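Local structure of hypothetical protein TM1553 (Thermotoga maritima, 1VRM) at residues Phe24-Ser29 against Arg54-Phe59; Phe59-Glu64 against Gly157-Leu162; Tyr169-Ala174 against Glu270-Ala275; Asn184-Val189 against Ile198-Gly203; Trp263-Ile268 against Leu304-Glu309. The protein probably acts, as a member of the ApbE family, as a flavin transferase that moves FMN from FAD onto target flavoproteins. All coordinates share one frame; numbering follows the deposited sequence. Where two conformers were deposited one is given.

Contact 1: Phe24-Ser29 against Arg54-Phe59; sequences FALGTS and RITYKF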
# COMPACT_ATOMS: atom_id res chain seq x y z
N PHE A 24 14.04 -5.22 7.39
CA PHE A 24 13.25 -4.03 7.45
C PHE A 24 13.45 -3.31 6.12
O PHE A 24 14.59 -3.06 5.66
CB PHE A 24 13.67 -3.20 8.68
CG PHE A 24 13.38 -3.92 9.96
CD1 PHE A 24 12.17 -3.83 10.53
CD2 PHE A 24 14.32 -4.74 10.54
CE1 PHE A 24 11.85 -4.51 11.72
CE2 PHE A 24 14.01 -5.45 11.72
CZ PHE A 24 12.76 -5.34 12.29
N ALA A 25 12.33 -2.98 5.48
CA ALA A 25 12.34 -2.22 4.25
C ALA A 25 10.93 -1.67 4.10
O ALA A 25 10.02 -2.17 4.76
CB ALA A 25 12.70 -3.12 3.06
N LEU A 26 10.74 -0.76 3.16
CA LEU A 26 9.43 -0.25 2.78
C LEU A 26 8.70 0.34 3.99
O LEU A 26 7.47 0.29 4.10
CB LEU A 26 8.64 -1.36 2.11
CG LEU A 26 9.25 -2.01 0.84
CD1 LEU A 26 8.61 -3.33 0.53
CD2 LEU A 26 9.11 -1.01 -0.32
N GLY A 27 9.49 0.89 4.91
CA GLY A 27 9.00 1.44 6.15
C GLY A 27 8.37 0.47 7.14
O GLY A 27 7.67 0.91 8.05
N THR A 28 8.67 -0.81 7.01
CA THR A 28 8.03 -1.83 7.79
C THR A 28 8.98 -3.01 7.93
O THR A 28 10.19 -2.89 7.66
CB THR A 28 6.66 -2.20 7.12
OG1 THR A 28 5.84 -3.00 8.00
CG2 THR A 28 6.82 -2.88 5.74
N SER A 29 8.46 -4.12 8.42
CA SER A 29 9.19 -5.36 8.46
C SER A 29 8.78 -6.16 7.22
O SER A 29 7.63 -6.08 6.78
CB SER A 29 8.91 -6.14 9.74
OG SER A 29 7.53 -6.26 9.90
N ARG A 54 15.87 -1.08 -2.60
CA ARG A 54 16.03 -0.15 -3.71
C ARG A 54 14.77 0.74 -3.88
O ARG A 54 14.83 1.95 -3.98
CB ARG A 54 16.28 -0.91 -4.99
CG ARG A 54 16.44 -0.04 -6.22
CD ARG A 54 16.56 -0.86 -7.48
NE ARG A 54 15.31 -1.52 -7.78
CZ ARG A 54 14.29 -0.90 -8.38
NH1 ARG A 54 14.43 0.38 -8.77
NH2 ARG A 54 13.17 -1.55 -8.61
N ILE A 55 13.63 0.09 -3.92
CA ILE A 55 12.32 0.75 -4.06
C ILE A 55 12.08 1.67 -2.84
O ILE A 55 11.54 2.77 -2.96
CB ILE A 55 11.18 -0.31 -4.21
CG1 ILE A 55 11.36 -0.97 -5.55
CG2 ILE A 55 9.82 0.30 -3.92
CD1 ILE A 55 10.54 -2.21 -5.67
N THR A 56 12.48 1.21 -1.65
CA THR A 56 12.33 2.00 -0.43
C THR A 56 12.96 3.39 -0.58
O THR A 56 12.35 4.40 -0.21
CB THR A 56 12.94 1.30 0.80
OG1 THR A 56 12.29 0.04 1.02
CG2 THR A 56 12.73 2.12 2.06
N TYR A 57 14.18 3.41 -1.12
CA TYR A 57 14.92 4.67 -1.22
C TYR A 57 14.52 5.47 -2.45
O TYR A 57 14.42 6.72 -2.40
CB TYR A 57 16.42 4.43 -1.17
CG TYR A 57 16.78 3.75 0.15
CD1 TYR A 57 16.32 4.29 1.36
CD2 TYR A 57 17.48 2.57 0.18
CE1 TYR A 57 16.59 3.67 2.57
CE2 TYR A 57 17.75 1.94 1.40
CZ TYR A 57 17.30 2.50 2.58
OH TYR A 57 17.58 1.89 3.79
N LYS A 58 14.24 4.77 -3.55
CA LYS A 58 13.95 5.45 -4.80
C LYS A 58 12.64 6.22 -4.75
O LYS A 58 12.52 7.28 -5.40
CB LYS A 58 13.91 4.46 -5.96
CG LYS A 58 13.61 5.09 -7.29
CD LYS A 58 13.84 4.15 -8.45
CE LYS A 58 13.45 4.80 -9.76
NZ LYS A 58 13.72 3.89 -10.90
N PHE A 59 11.67 5.66 -4.03
CA PHE A 59 10.33 6.24 -3.98
C PHE A 59 10.02 6.87 -2.62
O PHE A 59 8.89 7.20 -2.35
CB PHE A 59 9.31 5.21 -4.43
CG PHE A 59 9.51 4.80 -5.85
CD1 PHE A 59 9.33 5.68 -6.88
CD2 PHE A 59 10.00 3.54 -6.18
CE1 PHE A 59 9.56 5.28 -8.19
CE2 PHE A 59 10.24 3.17 -7.51
CZ PHE A 59 9.99 4.05 -8.49
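Ile55 and Thr56, near the C-terminal end of helix 41-58, meet Ala25 and Leu26 at the tip of a beta-hairpin. The hairpin joins strands 19-25 and 28-35 through a type I' turn from Ala25 to Thr28, closed by a reciprocal pair of backbone bonds between those two residues, and Leu26 and Gly27 both have the positive phi angles of this turn. Ile55 comes first along the helix. Its methyl CG2 lies 3.9 Å from Leu26 CD2, and the two side chains cross at a slant. Beyond them Ile55 and Leu26 both reach Ala170 of helix 166-181, which makes this a small three-way apolar junction. Thr56 points at the turn and carries the polar part of the contact. Its OG1 lies beside the backbone N (chi1 -60°), where it can give a hydrogen bond back to Met52 O, one helical turn earlier, while it accepts one from the hairpin. Its methyl CG2, 3.7 Å from Leu26 N, borders the same amide. OG1 also sits among carbons, 3.8 Å from Ala25 CB and 3.6 Å from Leu26 CD2. The bond across the contact runs from Leu26 N to Thr56 OG1, 2.8 Å long and bent to 145° at the hydrogen.

Contact 2: Phe59-Glu64 against Gly157-Leu162; sequences FSFTDE and GVKIDL
Phe61 packs its ring against the extended run Lys159-Asp161, and Phe59 meets Leu162 at the next step along. Neither segment is regular helix or strand; side chains and one water carry the contact. In the apolar part, Phe59 CD1 approaches Leu162 CD1 at 3.9 Å, while Phe61, whose CG is anti to the backbone N (chi1 -167°), brings its ring up to the Lys159 side chain. The extended Lys159 chain crosses the ring at about a right angle, with CD 3.9 Å from Phe61 CZ; its amino group forms a salt bridge with Glu112. Polar atoms border the same ring. Ile160 O lies at its edge, near the plane, 3.5 Å from Phe61 CD1, and Asp161 OD1 is 3.7 Å from Phe61 CD1, the carboxylate turned 49° from the ring plane.

A water links the backbones: it donates to Phe59 O and accepts from Leu162 N, both at 2.8 Å, and gives a weak bond to Asp161 OD1. Asp161 OD2 accepts from Gly163 N and is hydrogen-bonded to an unidentified molecule, probably from the crystallisation liquor, which may mark a pocket. Ser60 OG accepts from Thr62 N and Asp63 N, an ST turn and ST motif combined. The contact joins the loop between helices 41-58 and 67-72 to the one leading into helix 166-181, with helices 83-98 and 108-114 packed around it.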
# COMPACT_ATOMS: atom_id res chain seq x y z
N PHE A 59 11.67 5.66 -4.03
CA PHE A 59 10.33 6.24 -3.98
C PHE A 59 10.02 6.87 -2.62
O PHE A 59 8.89 7.20 -2.35
CB PHE A 59 9.31 5.21 -4.43
CG PHE A 59 9.51 4.80 -5.85
CD1 PHE A 59 9.33 5.68 -6.88
CD2 PHE A 59 10.00 3.54 -6.18
CE1 PHE A 59 9.56 5.28 -8.19
CE2 PHE A 59 10.24 3.17 -7.51
CZ PHE A 59 9.99 4.05 -8.49
N SER A 60 11.04 7.11 -1.80
CA SER A 60 10.91 7.68 -0.48
C SER A 60 10.46 9.13 -0.51
O SER A 60 10.79 9.87 -1.43
CB SER A 60 12.28 7.66 0.24
OG SER A 60 12.24 8.35 1.48
N PHE A 61 9.70 9.54 0.50
CA PHE A 61 9.31 10.95 0.58
C PHE A 61 10.50 11.77 1.03
O PHE A 61 10.55 12.96 0.75
CB PHE A 61 8.13 11.13 1.54
CG PHE A 61 7.46 12.47 1.46
CD1 PHE A 61 6.47 12.69 0.52
CD2 PHE A 61 7.81 13.50 2.31
CE1 PHE A 61 5.82 13.95 0.46
CE2 PHE A 61 7.18 14.75 2.23
CZ PHE A 61 6.18 14.94 1.29
N THR A 62 11.46 11.14 1.74
CA THR A 62 12.53 11.90 2.41
C THR A 62 13.96 11.63 1.99
O THR A 62 14.83 12.50 2.16
CB THR A 62 12.46 11.66 3.92
OG1 THR A 62 12.64 10.26 4.16
CG2 THR A 62 11.13 12.08 4.45
N ASP A 63 14.23 10.45 1.46
CA ASP A 63 15.62 10.08 1.15
C ASP A 63 16.16 10.95 0.03
O ASP A 63 15.51 11.15 -0.98
CB ASP A 63 15.76 8.62 0.72
CG ASP A 63 17.19 8.16 0.73
OD1 ASP A 63 17.94 8.47 -0.23
OD2 ASP A 63 17.54 7.48 1.70
N GLU A 64 17.39 11.41 0.18
CA GLU A 64 17.98 12.30 -0.82
C GLU A 64 18.13 11.62 -2.17
O GLU A 64 18.20 12.30 -3.19
CB GLU A 64 19.34 12.87 -0.36
CG GLU A 64 19.28 13.77 0.88
CD GLU A 64 18.42 15.02 0.72
OE1 GLU A 64 18.02 15.37 -0.42
OE2 GLU A 64 18.15 15.67 1.76
N GLY A 157 1.50 23.17 -5.94
CA GLY A 157 2.27 22.83 -4.77
C GLY A 157 2.02 21.43 -4.27
O GLY A 157 2.44 21.09 -3.15
N VAL A 158 1.47 20.56 -5.09
CA VAL A 158 1.21 19.20 -4.57
C VAL A 158 2.52 18.44 -4.41
O VAL A 158 3.52 18.71 -5.10
CB VAL A 158 0.21 18.37 -5.37
CG1 VAL A 158 -1.13 19.02 -5.52
CG2 VAL A 158 0.77 17.98 -6.68
N LYS A 159 2.50 17.47 -3.51
CA LYS A 159 3.59 16.56 -3.33
C LYS A 159 3.04 15.13 -3.38
O LYS A 159 2.00 14.82 -2.81
CB LYS A 159 4.31 16.78 -2.03
CG LYS A 159 5.08 18.14 -1.99
CD LYS A 159 5.96 18.21 -0.79
CE LYS A 159 7.02 19.32 -0.82
NZ LYS A 159 7.98 19.32 0.37
N ILE A 160 3.78 14.27 -4.05
CA ILE A 160 3.43 12.85 -4.27
C ILE A 160 3.96 12.06 -3.09
O ILE A 160 5.10 12.24 -2.65
CB ILE A 160 4.09 12.35 -5.57
CG1 ILE A 160 3.48 13.09 -6.78
CG2 ILE A 160 4.03 10.87 -5.66
CD1 ILE A 160 4.23 12.94 -8.08
N ASP A 161 3.15 11.15 -2.57
CA ASP A 161 3.60 10.17 -1.58
C ASP A 161 3.03 8.82 -2.05
O ASP A 161 1.83 8.70 -2.27
CB ASP A 161 3.11 10.43 -0.15
CG ASP A 161 3.66 9.34 0.82
OD1 ASP A 161 4.81 9.47 1.32
OD2 ASP A 161 2.98 8.32 1.01
N LEU A 162 3.93 7.84 -2.22
CA LEU A 162 3.56 6.52 -2.79
C LEU A 162 3.42 5.44 -1.71
O LEU A 162 3.34 4.25 -2.03
CB LEU A 162 4.59 6.08 -3.86
CG LEU A 162 4.65 6.97 -5.11
CD1 LEU A 162 5.58 6.50 -6.19
CD2 LEU A 162 3.25 7.14 -5.73
O HOH W 1 6.51 8.28 -1.22

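Contact 3: Tyr169-Ala174 against Glu270-Ala275; sequences YALDRA and EDATTA
Asp172, on helix 166-181, turns its carboxylate onto the first turn of helix 272-296 and grips it with both oxygens. The side chain runs beside its own backbone N (chi1 -73°), which carries the carboxylate outward to Ala272 and Thr273. OD1 uses its syn lone pair to accept from Ala272 N at 2.8 Å. OD2 takes two bonds from Thr273 that arrive over the same face of the carboxylate: the backbone N from well above the plane, 37° out of it, and OG1 from the anti side at 2.7 Å. Thr273 can make both because its hydroxyl is swung beside its own N (chi1 -59°), leaving OG1 also 3.4 Å from Tyr169 CA. A salt bridge from Arg196 NE to OD1 adds a further partner.

Beside these polar bonds, Leu171 CB and Ala272 CB pack at 3.8 Å. Asp271 holds the other part of the helix start: with CG between its backbone N and carbonyl carbon, OD1 accepts from Thr274 N, nearly in line with its own C-O bond, and from Thr274 OG1. Asp172 OD2 and Asp271 OD1 are 3.8 Å apart, a closeness that the amides of the helix end and Arg196 would be expected to offset. The arrangement is a helix N-cap, Asp271 at the N-cap position, reinforced by an aspartate from a second helix that binds the remaining first-turn amides.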
# COMPACT_ATOMS: atom_id res chain seq x y z
N TYR A 169 3.58 -2.70 -5.03
CA TYR A 169 4.46 -2.68 -6.17
C TYR A 169 5.72 -3.54 -5.92
O TYR A 169 6.08 -4.37 -6.76
CB TYR A 169 4.83 -1.23 -6.46
CG TYR A 169 5.87 -1.12 -7.54
CD1 TYR A 169 5.56 -1.48 -8.83
CD2 TYR A 169 7.17 -0.70 -7.28
CE1 TYR A 169 6.50 -1.42 -9.85
CE2 TYR A 169 8.13 -0.64 -8.31
CZ TYR A 169 7.78 -0.98 -9.57
OH TYR A 169 8.70 -0.95 -10.63
N ALA A 170 6.36 -3.29 -4.78
CA ALA A 170 7.58 -4.04 -4.39
C ALA A 170 7.25 -5.54 -4.30
O ALA A 170 8.07 -6.40 -4.72
CB ALA A 170 8.09 -3.55 -3.11
N LEU A 171 6.09 -5.86 -3.76
CA LEU A 171 5.72 -7.27 -3.61
C LEU A 171 5.52 -7.94 -4.96
O LEU A 171 5.88 -9.09 -5.13
CB LEU A 171 4.49 -7.48 -2.74
CG LEU A 171 4.76 -7.12 -1.28
CD1 LEU A 171 3.44 -7.00 -0.51
CD2 LEU A 171 5.67 -8.09 -0.60
N ASP A 172 4.86 -7.25 -5.87
CA ASP A 172 4.69 -7.78 -7.22
C ASP A 172 6.07 -7.97 -7.90
O ASP A 172 6.30 -8.99 -8.52
CB ASP A 172 3.77 -6.90 -8.04
CG ASP A 172 2.32 -7.02 -7.59
OD1 ASP A 172 1.95 -8.08 -6.98
OD2 ASP A 172 1.55 -6.04 -7.83
N ARG A 173 6.96 -6.99 -7.77
CA ARG A 173 8.32 -7.12 -8.29
C ARG A 173 9.05 -8.31 -7.65
O ARG A 173 9.76 -9.06 -8.34
CB ARG A 173 9.12 -5.86 -8.07
CG ARG A 173 8.86 -4.93 -9.24
CD ARG A 173 9.81 -3.82 -9.30
NE ARG A 173 11.19 -4.26 -9.27
CZ ARG A 173 11.94 -4.52 -10.32
NH1 ARG A 173 11.46 -4.35 -11.55
NH2 ARG A 173 13.21 -4.90 -10.15
N ALA A 174 8.89 -8.48 -6.37
CA ALA A 174 9.53 -9.57 -5.66
C ALA A 174 9.16 -10.92 -6.26
O ALA A 174 10.03 -11.75 -6.48
CB ALA A 174 9.24 -9.50 -4.18
N GLU A 270 -5.73 -10.05 -7.48
CA GLU A 270 -4.82 -10.72 -8.36
C GLU A 270 -3.38 -10.35 -8.17
O GLU A 270 -2.48 -11.18 -8.44
CB GLU A 270 -5.21 -10.55 -9.84
CG GLU A 270 -4.50 -11.52 -10.74
N ASP A 271 -3.14 -9.09 -7.77
CA ASP A 271 -1.80 -8.62 -7.57
C ASP A 271 -1.75 -7.68 -6.40
O ASP A 271 -2.79 -7.15 -5.91
CB ASP A 271 -1.23 -7.96 -8.80
CG ASP A 271 -2.04 -6.81 -9.26
OD1 ASP A 271 -2.12 -5.81 -8.57
OD2 ASP A 271 -2.64 -6.94 -10.35
N ALA A 272 -0.55 -7.54 -5.86
CA ALA A 272 -0.43 -6.80 -4.64
C ALA A 272 -0.56 -5.28 -4.83
O ALA A 272 -0.98 -4.60 -3.90
CB ALA A 272 0.89 -7.12 -3.98
N THR A 273 -0.17 -4.77 -6.00
CA THR A 273 -0.33 -3.37 -6.28
C THR A 273 -1.83 -2.99 -6.15
O THR A 273 -2.19 -2.01 -5.48
CB THR A 273 0.19 -3.03 -7.68
OG1 THR A 273 1.57 -3.38 -7.77
CG2 THR A 273 -0.00 -1.55 -7.93
N THR A 274 -2.69 -3.77 -6.79
CA THR A 274 -4.13 -3.56 -6.72
C THR A 274 -4.64 -3.69 -5.26
O THR A 274 -5.41 -2.85 -4.78
CB THR A 274 -4.85 -4.56 -7.60
OG1 THR A 274 -4.42 -4.34 -8.94
CG2 THR A 274 -6.39 -4.45 -7.51
N ALA A 275 -4.22 -4.74 -4.56
CA ALA A 275 -4.70 -4.99 -3.23
C ALA A 275 -4.29 -3.85 -2.31
O ALA A 275 -5.06 -3.41 -1.46
CB ALA A 275 -4.17 -6.33 -2.69

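Contact 4: Asn184-Val189 against Ile198-Gly203; sequences NATGFV and IGPKFG
Gly187 faces both Ile198 and Gly199, a classic beta bulge where strand 186-191 runs antiparallel to the residues that follow strand 194-197. Gly187 O takes a 2.8 Å bond from Ile198 N, the donor lying 43° above the carbonyl plane, and a weak one of 3.3 Å from Gly199 N. In return Gly187 N gives a 3.2 Å bond to Gly199 O, almost straight at 170°. Gly187 and Gly199 form a hydrogen-bonded pair in this register, and without a side chain at Gly199 the backbones close up, with Thr186 CA 3.9 Å from Gly199 CA. Past the bulge the chain leaves the sheet and a type II turn runs from Pro200 to Gly203.

Ile198 makes the broadest side-chain contact, reaching from Ala185 to Phe188. Its CG2 rests against Ala185 O and the Ala185 methyl, and its CB lies close to Gly187 O. CD1 extends past Gly187 toward Phe188 N; its meeting with Val189 CG2 is doubtful because Val189 has two conformers. Ala178 and Leu179 of helix 166-181 also reach Ile198, so the bulge residue sits between sheet and helix. Phe188 points away from this side and meets Trp207 edge to face. Tyr18 OH, bonded to Thr186 OG1, is also bonded to Phe202 N, so one hydroxyl ties strand and turn together. The backbone itself sets Thr186 CB 3.2 Å from Pro200 O. With chi1 at 69°, Thr186 CG2 stands anti to the carbonyl carbon, 3.3 Å from Pro200 O.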
# COMPACT_ATOMS: atom_id res chain seq x y z
N ASN A 184 9.55 -22.21 -11.41
CA ASN A 184 8.84 -23.14 -10.52
C ASN A 184 9.09 -22.91 -9.04
O ASN A 184 8.74 -23.74 -8.24
CB ASN A 184 9.12 -24.56 -10.94
CG ASN A 184 8.61 -24.84 -12.36
OD1 ASN A 184 7.57 -24.31 -12.75
ND2 ASN A 184 9.32 -25.63 -13.11
N ALA A 185 9.69 -21.76 -8.70
CA ALA A 185 9.84 -21.42 -7.30
C ALA A 185 8.50 -21.29 -6.61
O ALA A 185 7.47 -20.98 -7.22
CB ALA A 185 10.65 -20.17 -7.15
N THR A 186 8.51 -21.53 -5.31
CA THR A 186 7.35 -21.40 -4.48
C THR A 186 7.70 -20.57 -3.22
O THR A 186 8.87 -20.33 -2.94
CB THR A 186 6.73 -22.75 -4.11
OG1 THR A 186 7.58 -23.46 -3.22
CG2 THR A 186 6.45 -23.60 -5.40
N GLY A 187 6.66 -20.16 -2.51
CA GLY A 187 6.80 -19.32 -1.32
C GLY A 187 5.93 -18.07 -1.40
O GLY A 187 4.90 -18.02 -2.09
N PHE A 188 6.32 -17.08 -0.60
CA PHE A 188 5.56 -15.85 -0.48
C PHE A 188 6.49 -14.75 -0.01
O PHE A 188 7.59 -15.01 0.52
CB PHE A 188 4.37 -15.99 0.47
CG PHE A 188 4.76 -16.23 1.89
CD1 PHE A 188 4.98 -15.13 2.73
CD2 PHE A 188 4.86 -17.52 2.39
CE1 PHE A 188 5.36 -15.33 4.03
CE2 PHE A 188 5.21 -17.73 3.69
CZ PHE A 188 5.46 -16.61 4.50
N VAL A 189 6.07 -13.52 -0.26
CA VAL A 189 6.74 -12.37 0.30
C VAL A 189 5.73 -11.54 1.06
O VAL A 189 4.58 -11.41 0.60
CB VAL A 189 7.36 -11.50 -0.77
CG1 VAL A 189 8.20 -10.38 -0.15
CG2 VAL A 189 8.21 -12.34 -1.74
N ILE A 198 4.31 -16.34 -4.20
CA ILE A 198 5.22 -16.68 -5.29
C ILE A 198 4.74 -17.91 -6.04
O ILE A 198 4.62 -17.91 -7.29
CB ILE A 198 6.67 -16.88 -4.82
CG1 ILE A 198 7.23 -15.60 -4.23
CG2 ILE A 198 7.53 -17.43 -5.97
CD1 ILE A 198 8.59 -15.79 -3.49
N GLY A 199 4.47 -18.97 -5.27
CA GLY A 199 3.89 -20.21 -5.79
C GLY A 199 3.35 -20.99 -4.63
O GLY A 199 3.67 -20.71 -3.49
N PRO A 200 2.53 -22.01 -4.90
CA PRO A 200 1.85 -22.76 -3.89
C PRO A 200 2.79 -23.57 -2.99
O PRO A 200 3.89 -23.96 -3.38
CB PRO A 200 0.95 -23.71 -4.66
CG PRO A 200 1.25 -23.55 -5.99
CD PRO A 200 2.22 -22.47 -6.24
N LYS A 201 2.32 -23.76 -1.76
CA LYS A 201 3.13 -24.36 -0.73
C LYS A 201 3.42 -25.81 -1.12
O LYS A 201 2.51 -26.58 -1.49
CB LYS A 201 2.37 -24.29 0.58
CG LYS A 201 3.12 -24.88 1.74
CD LYS A 201 2.51 -24.54 3.13
CE LYS A 201 1.08 -25.00 3.28
N PHE A 202 4.70 -26.19 -1.05
CA PHE A 202 5.16 -27.56 -1.43
C PHE A 202 4.71 -27.89 -2.86
O PHE A 202 4.59 -29.07 -3.25
CB PHE A 202 4.67 -28.63 -0.42
CG PHE A 202 5.09 -28.37 0.97
CD1 PHE A 202 6.43 -28.22 1.26
CD2 PHE A 202 4.16 -28.28 1.98
CE1 PHE A 202 6.86 -27.96 2.55
CE2 PHE A 202 4.56 -28.01 3.29
CZ PHE A 202 5.92 -27.84 3.56
N GLY A 203 4.53 -26.84 -3.65
CA GLY A 203 4.11 -26.93 -5.03
C GLY A 203 2.66 -27.28 -5.30
O GLY A 203 2.25 -27.41 -6.46

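Contact 5: Trp263-Ile268 against Leu304-Glu309; sequences WSVTII and LLIVLE
Ile267 and Leu304 lie side by side, as do Val265 and Ile306, and they form the apolar face of two adjoining antiparallel strands, 262-269 and 303-308, that turns to helix 272-296. Packing is tightest at Ile267 CD1, only 3.4 Å from Leu304 CB, while Val265 CG2 and Ile306 CG1 meet more loosely at 4.2 Å. The backbone ladder joins the strands: Thr266 and Leu305 exchange two 2.9 Å bonds, N to O each way, and Ser264 O accepts from Val307 N. Where strand 262-269 is broken by a bulge, Trp263 N and Ser264 N both give to Val307 O, a classic beta bulge. On the opposite face Ser264 OG touches Val307 CG2, and a water bridges Ser264 OG, Thr266 OG1 and Leu305 O; Thr266 OG1 is also bonded to Thr232 OG1.

Farther out, the bulge places Trp263 over Glu309, just after strand 303-308, with Glu309 CA in a CH-pi contact 3.6 Å from the five-membered ring's centroid, 9° off the normal. Trp263 NE1 gives a 2.9 Å bond to a second water, which donates to Glu309 OE2. An aliphatic face against the helix thus backs a mixed, water-linked one, with a second water at the outer edge.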
# COMPACT_ATOMS: atom_id res chain seq x y z
N TRP A 263 -11.72 0.26 11.33
CA TRP A 263 -10.51 -0.21 11.95
C TRP A 263 -9.55 -0.87 10.96
O TRP A 263 -8.32 -0.65 11.00
CB TRP A 263 -10.80 -1.14 13.12
CG TRP A 263 -11.34 -0.43 14.35
CD1 TRP A 263 -11.34 0.91 14.61
CD2 TRP A 263 -11.89 -1.06 15.53
NE1 TRP A 263 -11.89 1.15 15.86
CE2 TRP A 263 -12.21 -0.04 16.44
CE3 TRP A 263 -12.10 -2.37 15.88
CZ2 TRP A 263 -12.77 -0.32 17.70
CZ3 TRP A 263 -12.66 -2.65 17.14
CH2 TRP A 263 -12.99 -1.63 18.01
N SER A 264 -10.09 -1.68 10.06
CA SER A 264 -9.25 -2.25 8.99
C SER A 264 -10.02 -2.68 7.77
O SER A 264 -11.23 -2.91 7.83
CB SER A 264 -8.42 -3.41 9.49
OG SER A 264 -9.22 -4.50 9.84
N VAL A 265 -9.32 -2.73 6.64
CA VAL A 265 -9.90 -3.28 5.42
C VAL A 265 -8.83 -4.19 4.81
O VAL A 265 -7.68 -3.76 4.68
CB VAL A 265 -10.22 -2.19 4.38
CG1 VAL A 265 -10.60 -2.80 3.03
CG2 VAL A 265 -11.31 -1.21 4.88
N THR A 266 -9.23 -5.41 4.48
CA THR A 266 -8.36 -6.45 3.92
C THR A 266 -8.90 -6.79 2.54
O THR A 266 -10.11 -7.03 2.39
CB THR A 266 -8.39 -7.75 4.79
OG1 THR A 266 -7.91 -7.46 6.14
CG2 THR A 266 -7.58 -8.81 4.15
N ILE A 267 -8.02 -6.75 1.55
CA ILE A 267 -8.38 -7.01 0.17
C ILE A 267 -7.56 -8.15 -0.38
O ILE A 267 -6.35 -8.15 -0.28
CB ILE A 267 -8.02 -5.80 -0.70
CG1 ILE A 267 -8.73 -4.53 -0.22
CG2 ILE A 267 -8.25 -6.01 -2.16
CD1 ILE A 267 -10.12 -4.57 -0.31
N ILE A 268 -8.28 -9.11 -0.95
CA ILE A 268 -7.68 -10.16 -1.78
C ILE A 268 -7.82 -9.75 -3.24
O ILE A 268 -8.91 -9.40 -3.69
CB ILE A 268 -8.38 -11.50 -1.57
CG1 ILE A 268 -8.29 -11.94 -0.11
CG2 ILE A 268 -7.84 -12.51 -2.59
CD1 ILE A 268 -9.22 -13.10 0.23
N LEU A 304 -13.17 -8.40 -0.38
CA LEU A 304 -12.81 -7.72 0.85
C LEU A 304 -13.51 -8.10 2.13
O LEU A 304 -14.62 -8.63 2.14
CB LEU A 304 -12.93 -6.25 0.68
CG LEU A 304 -14.28 -5.61 0.70
CD1 LEU A 304 -14.12 -4.10 0.66
CD2 LEU A 304 -15.14 -6.10 -0.46
N LEU A 305 -12.82 -7.78 3.21
CA LEU A 305 -13.34 -7.90 4.56
C LEU A 305 -13.05 -6.59 5.26
O LEU A 305 -11.90 -6.14 5.28
CB LEU A 305 -12.62 -9.02 5.31
CG LEU A 305 -13.02 -9.28 6.77
CD1 LEU A 305 -12.67 -10.65 7.18
CD2 LEU A 305 -12.29 -8.32 7.70
N ILE A 306 -14.08 -5.98 5.86
CA ILE A 306 -13.95 -4.72 6.59
C ILE A 306 -14.23 -4.98 8.07
O ILE A 306 -15.20 -5.63 8.41
CB ILE A 306 -14.99 -3.68 6.09
CG1 ILE A 306 -14.85 -3.44 4.60
CG2 ILE A 306 -14.87 -2.40 6.89
CD1 ILE A 306 -15.96 -2.69 4.01
N VAL A 307 -13.39 -4.44 8.95
CA VAL A 307 -13.69 -4.41 10.36
C VAL A 307 -14.06 -2.97 10.67
O VAL A 307 -13.21 -2.07 10.59
CB VAL A 307 -12.50 -4.81 11.23
CG1 VAL A 307 -12.93 -4.76 12.73
CG2 VAL A 307 -11.96 -6.18 10.83
N LEU A 308 -15.32 -2.75 10.96
CA LEU A 308 -15.81 -1.42 11.25
C LEU A 308 -15.39 -1.00 12.67
O LEU A 308 -15.05 -1.85 13.48
CB LEU A 308 -17.32 -1.40 11.13
CG LEU A 308 -17.85 -1.70 9.74
CD1 LEU A 308 -19.34 -1.98 9.86
CD2 LEU A 308 -17.50 -0.56 8.80
N GLU A 309 -15.35 0.29 12.91
CA GLU A 309 -15.13 0.79 14.25
C GLU A 309 -16.11 0.13 15.19
O GLU A 309 -17.30 0.12 14.93
CB GLU A 309 -15.29 2.29 14.28
CG GLU A 309 -15.13 2.91 15.66
CD GLU A 309 -15.24 4.41 15.56
OE1 GLU A 309 -16.08 4.90 14.77
OE2 GLU A 309 -14.47 5.09 16.29
O HOH W 2 -11.71 3.63 17.28
O HOH W 3 -9.79 -6.08 7.65

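In the fold
Contacts 1, 4 and 5 all reach one antiparallel sheet of eight strands, in chain order: the hairpin 19-25/28-35, strands 186-191 and 194-197, then 262-269 and 303-308. Contacts 1 and 5 lie on opposite sides of the chain's centre, about 24 Å apart between centres. Contact 3, nearer that centre, joins helices 166-181 and 272-296; it touches contact 1 through Ala170, contact 4 through Leu171 and Ala174, and contact 5 through Ala275. Contact 4 falls within the stretch that contact 3 spans. Contact 2, sharing Phe59 with contact 1, joins two loops among the helices, away from the sheet. Strand pairing (4, 5), hairpin-to-helix packing (1), helix-to-helix capping (3) and loop packing (2) together join the sheet and its helices.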